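Local coordinates for protein heroin esterase (Rhodococcus sp., PDB 1LZL) that probably hydrolyses acetyl ester bonds such as those of heroin, as an esterase of the alpha/beta hydrolase fold, at residues Phe183-Ile188 and Leu309-Arg314; Ser55-Asp60 and Leu137-Ala142. One frame throughout, in Å; residues are numbered along the deposited sequence. Where two conformers were deposited one is given.

Interaction 1 of 2, residues Phe183-Ile188 and Leu309-Arg314. Unlike the reference sequence in segment 309-314: Leu309 (reference His), Thr310 (reference Cys), Ala311 (reference Asp), Ile312 (reference Pro), Arg313 (reference Glu).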
loop_
_atom_site.group_PDB
_atom_site.type_symbol
_atom_site.label_atom_id
_atom_site.label_comp_id
_atom_site.label_asym_id
_atom_site.label_seq_id
_atom_site.Cartn_x
_atom_site.Cartn_y
_atom_site.Cartn_z
ATOM N N PHE A 183 8.437 -7.564 8.937
ATOM C CA PHE A 183 7.365 -6.624 9.317
ATOM C C PHE A 183 6.475 -6.337 8.117
ATOM O O PHE A 183 6.989 -6.281 6.984
ATOM C CB PHE A 183 7.954 -5.334 9.860
ATOM C CG PHE A 183 6.936 -4.403 10.530
ATOM C CD1 PHE A 183 6.311 -4.769 11.713
ATOM C CD2 PHE A 183 6.633 -3.183 9.949
ATOM C CE1 PHE A 183 5.409 -3.932 12.366
ATOM C CE2 PHE A 183 5.745 -2.328 10.591
ATOM C CZ PHE A 183 5.122 -2.702 11.773
ATOM N N GLN A 184 5.175 -6.186 8.391
ATOM C CA GLN A 184 4.168 -5.905 7.367
ATOM C C GLN A 184 3.431 -4.625 7.681
ATOM O O GLN A 184 2.881 -4.526 8.775
ATOM C CB GLN A 184 3.227 -7.118 7.303
ATOM C CG GLN A 184 2.067 -6.885 6.346
ATOM C CD GLN A 184 1.188 -8.105 6.146
ATOM O OE1 GLN A 184 0.827 -8.395 5.017
ATOM N NE2 GLN A 184 0.837 -8.772 7.253
ATOM N N PHE A 185 3.367 -3.664 6.753
ATOM C CA PHE A 185 2.766 -2.360 7.035
ATOM C C PHE A 185 1.647 -2.109 6.020
ATOM O O PHE A 185 1.969 -1.914 4.817
ATOM C CB PHE A 185 3.859 -1.281 6.981
ATOM C CG PHE A 185 3.323 0.101 7.285
ATOM C CD1 PHE A 185 2.754 0.934 6.319
ATOM C CD2 PHE A 185 3.375 0.563 8.589
ATOM C CE1 PHE A 185 2.244 2.165 6.663
ATOM C CE2 PHE A 185 2.881 1.815 8.921
ATOM C CZ PHE A 185 2.300 2.618 7.974
ATOM N N LEU A 186 0.422 -2.092 6.496
ATOM C CA LEU A 186 -0.736 -2.015 5.622
ATOM C C LEU A 186 -1.530 -0.754 5.887
ATOM O O LEU A 186 -2.203 -0.674 6.951
ATOM C CB LEU A 186 -1.611 -3.284 5.815
ATOM C CG LEU A 186 -0.865 -4.614 5.616
ATOM C CD1 LEU A 186 -1.830 -5.779 5.799
ATOM C CD2 LEU A 186 -0.182 -4.703 4.241
ATOM N N GLU A 187 -1.491 0.215 4.994
ATOM C CA GLU A 187 -2.232 1.452 5.247
ATOM C C GLU A 187 -3.482 1.479 4.395
ATOM O O GLU A 187 -3.344 1.361 3.160
ATOM C CB GLU A 187 -1.279 2.620 4.922
ATOM C CG GLU A 187 -1.797 4.015 5.087
ATOM C CD GLU A 187 -0.687 5.077 4.984
ATOM O OE1 GLU A 187 0.371 4.828 4.370
ATOM O OE2 GLU A 187 -0.951 6.178 5.558
ATOM N N ILE A 188 -4.634 1.662 5.017
ATOM C CA ILE A 188 -5.942 1.667 4.331
ATOM C C ILE A 188 -5.988 0.600 3.224
ATOM O O ILE A 188 -6.314 0.844 2.079
ATOM C CB ILE A 188 -6.331 3.064 3.847
ATOM C CG1 ILE A 188 -5.375 3.755 2.839
ATOM C CG2 ILE A 188 -6.551 3.957 5.054
ATOM C CD1 ILE A 188 -5.797 5.148 2.367
ATOM N N LEU A 309 5.752 6.091 11.318
ATOM C CA LEU A 309 7.216 6.006 11.487
ATOM C C LEU A 309 7.605 5.232 12.751
ATOM O O LEU A 309 8.526 4.420 12.704
ATOM C CB LEU A 309 7.781 7.424 11.541
ATOM C CG LEU A 309 7.781 8.227 10.243
ATOM C CD1 LEU A 309 8.436 9.584 10.528
ATOM C CD2 LEU A 309 8.505 7.536 9.096
ATOM N N THR A 310 6.878 5.498 13.843
ATOM C CA THR A 310 7.106 4.746 15.076
ATOM C C THR A 310 6.931 3.244 14.834
ATOM O O THR A 310 7.728 2.389 15.244
ATOM C CB THR A 310 6.184 5.224 16.199
ATOM O OG1 THR A 310 6.623 6.552 16.568
ATOM C CG2 THR A 310 6.349 4.386 17.443
ATOM N N ALA A 311 5.881 2.876 14.101
ATOM C CA ALA A 311 5.594 1.461 13.864
ATOM C C ALA A 311 6.692 0.777 13.054
ATOM O O ALA A 311 7.142 -0.342 13.357
ATOM C CB ALA A 311 4.245 1.339 13.121
ATOM N N ILE A 312 7.119 1.484 11.973
ATOM C CA ILE A 312 8.148 0.901 11.104
ATOM C C ILE A 312 9.485 0.854 11.855
ATOM O O ILE A 312 10.185 -0.180 11.755
ATOM C CB ILE A 312 8.226 1.669 9.781
ATOM C CG1 ILE A 312 6.930 1.477 8.972
ATOM C CG2 ILE A 312 9.426 1.271 8.941
ATOM C CD1 ILE A 312 6.775 2.470 7.834
ATOM N N ARG A 313 9.798 1.960 12.571
ATOM C CA ARG A 313 11.037 1.918 13.360
ATOM C C ARG A 313 11.108 0.736 14.304
ATOM O O ARG A 313 12.120 0.039 14.427
ATOM C CB ARG A 313 11.162 3.212 14.185
ATOM C CG ARG A 313 12.503 3.290 14.890
ATOM C CD ARG A 313 12.634 4.567 15.694
ATOM N NE ARG A 313 11.711 4.500 16.834
ATOM C CZ ARG A 313 10.844 5.493 17.051
ATOM N NH1 ARG A 313 10.825 6.541 16.221
ATOM N NH2 ARG A 313 10.001 5.468 18.062
ATOM N N ARG A 314 9.990 0.474 15.008
ATOM C CA ARG A 314 10.009 -0.592 15.995
ATOM C C ARG A 314 9.953 -1.953 15.336
ATOM O O ARG A 314 10.634 -2.899 15.753
ATOM C CB ARG A 314 8.870 -0.414 17.001
ATOM C CG ARG A 314 8.902 -1.491 18.066
ATOM C CD ARG A 314 7.500 -1.474 18.708
ATOM N NE ARG A 314 6.749 -2.512 18.080
ATOM C CZ ARG A 314 6.057 -3.605 18.130
ATOM N NH1 ARG A 314 5.772 -4.263 19.250
ATOM N NH2 ARG A 314 5.636 -4.031 16.930
#
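Phe183 and Phe185, two residues apart on strand 183-187, meet Ala311 and Ile312 on helix 299-315, which packs nearly antiparallel to the strand: the short axes run at 164° and approach to 9.3 Å. Ile312 carries much of the contact. From its CB, which leaves the helix neither straight at the strand nor away from it, CG2 branches off while CG1 stands anti to the carbonyl carbon (chi1 -66°), which turns it toward the Phe185 ring. CG1 lies 3.7 Å from Phe185 CD2 and 4.3 Å from Phe183 CE2. The extended chain then sets the tip, CD1, over one face of the Phe185 ring, 4.1 Å from the centroid and 16° off the ring normal: a CH-pi contact that is shifted toward the rim, the isoleucine crossing the phenylalanine at about a right angle. Ala311 CB comes to that ring differently, at its edge near CE2. Phe183 also reaches the helix backbone, its CZ 3.5 Å from Ala311 O in an oblique approach, and its CE2 is 4.1 Å from Ile312 CA. Ile312 also touches Phe101 and Leu109 of helix 99-109, while the ring of Tyr253, on neighbouring strand 252-257, meets that of Phe185 with nearly parallel planes. Helix 161-176 covers the opposite face of the strand, touching Gln184 and Leu186, as in the layered alpha/beta hydrolase fold. All four touching residues are buried; one aromatic face, ring carbons and aliphatic groups, held by dispersion rather than polar bonds, fasten the C-terminal helix to the sheet here.

Interaction 2 of 2, residues Ser55-Asp60 and Leu137-Ala142; sequences SAPGLD and LLYIHA
Ala56, where strand 49-56 gives way to loop, brings its CA within 5.6 Å of the CA of Tyr139 on helix 128-142, the closest CA pair of the two segments. The tyrosine, CG anti to its own N (chi1 170°), lays its ring along the end of the strand. Ala56 CA sits over one face, 4.2 Å from the centroid and 23° off the normal, a CH-pi contact; Ser55 O lies over the same face, displaced toward the rim. Nearer the root, Ala56 CB touches Tyr139 CB at 3.5 Å. The Pro57 and Tyr139 side chains cross at about a right angle, Pro57 CD 3.9 Å from Tyr139 CD1. Further along the loop, Leu59 CD2 meets Leu138 CD1 at 4.0 Å, methyl against methyl, and Leu59 also touches Asn131 and Ala135 earlier on the helix. At the phenol end one water joins the segments, accepting from Ser55 N at 2.9 Å and lying 3.1 Å from Tyr139 OH. The end of this edge strand and the loop after it are thus docked near the surface by carbon contacts around an aromatic face, with the hydroxyl turned to a water that also satisfies a backbone N-H.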
loop_
_atom_site.group_PDB
_atom_site.type_symbol
_atom_site.label_atom_id
_atom_site.label_comp_id
_atom_site.label_asym_id
_atom_site.label_seq_id
_atom_site.Cartn_x
_atom_site.Cartn_y
_atom_site.Cartn_z
ATOM N N SER A 55 16.873 -2.352 -11.049
ATOM C CA SER A 55 16.120 -3.154 -11.982
ATOM C C SER A 55 16.035 -4.594 -11.511
ATOM O O SER A 55 17.014 -5.321 -11.596
ATOM C CB SER A 55 16.901 -3.028 -13.289
ATOM O OG SER A 55 16.234 -3.615 -14.362
ATOM N N ALA A 56 14.885 -5.040 -11.033
ATOM C CA ALA A 56 14.641 -6.408 -10.580
ATOM C C ALA A 56 14.133 -7.253 -11.735
ATOM O O ALA A 56 13.174 -6.936 -12.454
ATOM C CB ALA A 56 13.616 -6.393 -9.446
ATOM N N PRO A 57 14.713 -8.417 -12.024
ATOM C CA PRO A 57 14.140 -9.292 -13.056
ATOM C C PRO A 57 12.699 -9.683 -12.721
ATOM O O PRO A 57 12.369 -10.020 -11.576
ATOM C CB PRO A 57 15.096 -10.494 -13.018
ATOM C CG PRO A 57 16.388 -9.950 -12.464
ATOM C CD PRO A 57 15.986 -8.919 -11.450
ATOM N N GLY A 58 11.778 -9.593 -13.700
ATOM C CA GLY A 58 10.403 -10.014 -13.460
ATOM C C GLY A 58 10.282 -11.541 -13.328
ATOM O O GLY A 58 11.228 -12.264 -13.679
ATOM N N LEU A 59 9.130 -11.982 -12.819
ATOM C CA LEU A 59 8.839 -13.429 -12.800
ATOM C C LEU A 59 8.509 -13.957 -14.191
ATOM O O LEU A 59 8.078 -13.191 -15.057
ATOM C CB LEU A 59 7.638 -13.800 -11.923
ATOM C CG LEU A 59 7.735 -13.385 -10.471
ATOM C CD1 LEU A 59 6.620 -14.077 -9.642
ATOM C CD2 LEU A 59 9.076 -13.614 -9.793
ATOM N N ASP A 60 8.691 -15.282 -14.423
ATOM C CA ASP A 60 8.355 -15.863 -15.741
ATOM C C ASP A 60 9.050 -15.107 -16.855
ATOM O O ASP A 60 10.242 -14.738 -16.729
ATOM C CB ASP A 60 6.826 -15.893 -15.944
ATOM C CG ASP A 60 6.143 -16.950 -15.085
ATOM O OD1 ASP A 60 6.869 -17.792 -14.508
ATOM O OD2 ASP A 60 4.892 -16.926 -14.958
ATOM N N LEU A 137 10.855 -8.134 -4.252
ATOM C CA LEU A 137 11.237 -8.681 -2.947
ATOM C C LEU A 137 12.336 -9.723 -3.094
ATOM O O LEU A 137 13.325 -9.671 -2.348
ATOM C CB LEU A 137 9.982 -9.265 -2.268
ATOM C CG LEU A 137 10.255 -9.891 -0.888
ATOM C CD1 LEU A 137 10.746 -8.838 0.115
ATOM C CD2 LEU A 137 9.038 -10.622 -0.312
ATOM N N LEU A 138 12.156 -10.642 -4.032
ATOM C CA LEU A 138 13.202 -11.661 -4.307
ATOM C C LEU A 138 14.532 -11.003 -4.628
ATOM O O LEU A 138 15.585 -11.450 -4.167
ATOM C CB LEU A 138 12.740 -12.527 -5.482
ATOM C CG LEU A 138 11.670 -13.585 -5.167
ATOM C CD1 LEU A 138 11.159 -14.244 -6.438
ATOM C CD2 LEU A 138 12.274 -14.674 -4.268
ATOM N N TYR A 139 14.458 -9.971 -5.469
ATOM C CA TYR A 139 15.687 -9.278 -5.868
ATOM C C TYR A 139 16.330 -8.587 -4.693
ATOM O O TYR A 139 17.556 -8.733 -4.509
ATOM C CB TYR A 139 15.319 -8.266 -6.961
ATOM C CG TYR A 139 16.485 -7.337 -7.260
ATOM C CD1 TYR A 139 17.534 -7.774 -8.068
ATOM C CD2 TYR A 139 16.514 -6.039 -6.741
ATOM C CE1 TYR A 139 18.579 -6.881 -8.316
ATOM C CE2 TYR A 139 17.543 -5.152 -6.972
ATOM C CZ TYR A 139 18.569 -5.618 -7.786
ATOM O OH TYR A 139 19.636 -4.780 -8.041
ATOM N N ILE A 140 15.586 -7.767 -3.932
ATOM C CA ILE A 140 16.273 -7.039 -2.834
ATOM C C ILE A 140 16.858 -8.002 -1.813
ATOM O O ILE A 140 17.926 -7.717 -1.248
ATOM C CB ILE A 140 15.441 -5.933 -2.184
ATOM C CG1 ILE A 140 14.179 -6.432 -1.515
ATOM C CG2 ILE A 140 15.164 -4.838 -3.223
ATOM C CD1 ILE A 140 13.409 -5.274 -0.882
ATOM N N HIS A 141 16.208 -9.143 -1.580
ATOM C CA HIS A 141 16.677 -10.112 -0.600
ATOM C C HIS A 141 17.946 -10.765 -1.130
ATOM O O HIS A 141 18.929 -10.844 -0.375
ATOM C CB HIS A 141 15.581 -11.165 -0.355
ATOM C CG HIS A 141 16.079 -12.179 0.630
ATOM N ND1 HIS A 141 16.365 -13.442 0.200
ATOM C CD2 HIS A 141 16.367 -12.109 1.958
ATOM C CE1 HIS A 141 16.805 -14.150 1.252
ATOM N NE2 HIS A 141 16.817 -13.364 2.317
ATOM N N ALA A 142 17.929 -11.173 -2.384
ATOM C CA ALA A 142 19.087 -11.890 -2.971
ATOM C C ALA A 142 20.270 -10.974 -3.157
ATOM O O ALA A 142 21.407 -11.423 -3.101
ATOM C CB ALA A 142 18.719 -12.494 -4.321
HETATM O O HOH W 1 19.672 -2.872 -10.450
#

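Overall arrangement
Both contacts fasten helices to the same mixed sheet, interaction 1 in its interior and interaction 2 at the edge strand 49-56; their centres lie 23 Å apart and their nearest atoms about 8 Å, without touching. They use opposite faces. Val156 of strand 153-159 connects them: its backbone bonds to Phe183 and Phe185, while the side chain of Leu137 on helix 128-142 touches it. Interaction 1 is nearer the probable catalytic machinery. Phe185 bonds through its backbone to Gly158 of the likely nucleophile elbow around Ser160, and Ile188, at the strand's end, touches Asp260 and His290, the presumed partners of that serine.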